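Side-chain contact in NAD_Gly3P_dh, NAD-dependent glycerol-3-phosphate dehydrogenase (Streptosporangium roseum, PDB 5OCM), which reduces imines to amines, probably with NADPH as hydride donor, and is related to the beta-hydroxyacid dehydrogenases: residues Val254-Glu257 with Leu258-Val262. Numbering follows the deposited sequence.
Sequences VNTE and LPRLV
Arg-260 grips Thr-256 twice at the start of helix 257-271: its backbone N bonds to Thr-256 O at 3.0 Å, and its NE reaches Thr-256 OG1 at 2.7 Å. The second bond is nearly straight (166°) and close to the guanidinium plane. OG1 stands between its own backbone N and carbonyl carbon (chi1 63°), turned toward the arginine, whose chain bends at chi3 (-69°). A water links Arg-260 NH1 to Thr-256 N. Glu-257 CA lies over one guanidinium face, offset toward its rim, and Glu-257 CG comes within 3.4 Å of Arg-260 NH1. The Glu-257 carboxylate is nearly parallel to the guanidinium but bonds away from it: OE1 accepts Asn-255 ND2 at 2.8 Å through its anti lone pair and salt-bridges Arg-268 of the second subunit. Asn-255 OD1 closes an Asx turn on Glu-257 N, and a second water bridges OD1 and Leu-258 N. Further out, Pro-259 CD packs on Thr-256 O at 3.3 Å, its ring touching helix 235-252. A valine at Thr-256 would probably leave Arg-260 NE without its acceptor and the guanidinium freer to swing. At the N-cap position, Thr-256 thus spends its hydroxyl on Arg-260, while Asn-255 and a water serve the Glu-257 and Leu-258 amides.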
# COMPACT_ATOMS: atom_id res chain seq x y z
N VAL A 254 -5.42 -8.03 -19.55
CA VAL A 254 -4.58 -6.97 -19.00
C VAL A 254 -3.19 -7.50 -18.68
O VAL A 254 -2.95 -8.72 -18.75
CB VAL A 254 -5.23 -6.25 -17.80
CG1 VAL A 254 -6.62 -5.74 -18.16
CG2 VAL A 254 -5.39 -7.14 -16.62
N ASN A 255 -2.28 -6.60 -18.29
CA ASN A 255 -0.90 -6.99 -17.98
C ASN A 255 -0.86 -7.89 -16.75
O ASN A 255 -1.63 -7.66 -15.81
CB ASN A 255 -0.09 -5.73 -17.74
CG ASN A 255 1.38 -5.99 -17.55
OD1 ASN A 255 1.83 -6.25 -16.44
ND2 ASN A 255 2.15 -5.92 -18.63
N THR A 256 0.00 -8.89 -16.70
CA THR A 256 0.14 -9.76 -15.56
C THR A 256 1.52 -9.77 -14.91
O THR A 256 1.79 -10.62 -14.08
CB THR A 256 -0.21 -11.24 -15.89
OG1 THR A 256 0.72 -11.71 -16.86
CG2 THR A 256 -1.60 -11.32 -16.48
N GLU A 257 2.38 -8.85 -15.28
CA GLU A 257 3.74 -8.83 -14.71
C GLU A 257 3.79 -8.70 -13.19
O GLU A 257 4.64 -9.35 -12.56
CB GLU A 257 4.57 -7.73 -15.34
CG GLU A 257 4.89 -8.14 -16.77
CD GLU A 257 5.58 -7.12 -17.58
OE1 GLU A 257 4.90 -6.25 -18.19
OE2 GLU A 257 6.80 -7.28 -17.63
N LEU A 258 2.90 -7.87 -12.62
CA LEU A 258 2.91 -7.76 -11.15
C LEU A 258 2.58 -9.05 -10.40
O LEU A 258 3.39 -9.50 -9.58
CB LEU A 258 2.01 -6.60 -10.67
CG LEU A 258 2.40 -5.20 -11.12
CD1 LEU A 258 1.34 -4.29 -10.53
CD2 LEU A 258 3.82 -4.76 -10.69
N PRO A 259 1.40 -9.67 -10.67
CA PRO A 259 1.13 -10.87 -9.91
C PRO A 259 2.05 -12.03 -10.31
O PRO A 259 2.26 -12.90 -9.49
CB PRO A 259 -0.35 -11.19 -10.24
CG PRO A 259 -0.57 -10.52 -11.54
CD PRO A 259 0.26 -9.27 -11.48
N ARG A 260 2.59 -12.05 -11.51
CA ARG A 260 3.60 -13.06 -11.84
C ARG A 260 4.85 -12.96 -10.99
O ARG A 260 5.36 -13.99 -10.55
CB ARG A 260 3.98 -13.09 -13.32
CG ARG A 260 2.80 -13.79 -14.07
CD ARG A 260 3.03 -14.14 -15.54
NE ARG A 260 3.12 -12.97 -16.41
CZ ARG A 260 4.23 -12.36 -16.83
NH1 ARG A 260 4.11 -11.33 -17.64
NH2 ARG A 260 5.48 -12.79 -16.52
N LEU A 261 5.31 -11.73 -10.71
CA LEU A 261 6.45 -11.58 -9.78
C LEU A 261 6.06 -11.97 -8.35
O LEU A 261 6.85 -12.61 -7.65
CB LEU A 261 7.08 -10.18 -9.83
CG LEU A 261 8.29 -9.96 -8.91
CD1 LEU A 261 9.42 -10.97 -9.16
CD2 LEU A 261 8.82 -8.55 -9.02
N VAL A 262 4.84 -11.63 -7.94
CA VAL A 262 4.32 -12.03 -6.61
C VAL A 262 4.39 -13.57 -6.51
O VAL A 262 4.86 -14.12 -5.49
CB VAL A 262 2.89 -11.50 -6.37
CG1 VAL A 262 2.26 -12.11 -5.11
CG2 VAL A 262 2.90 -9.96 -6.32
O HOH W 1 0.47 -6.60 -13.86
O HOH W 2 1.85 -9.57 -19.26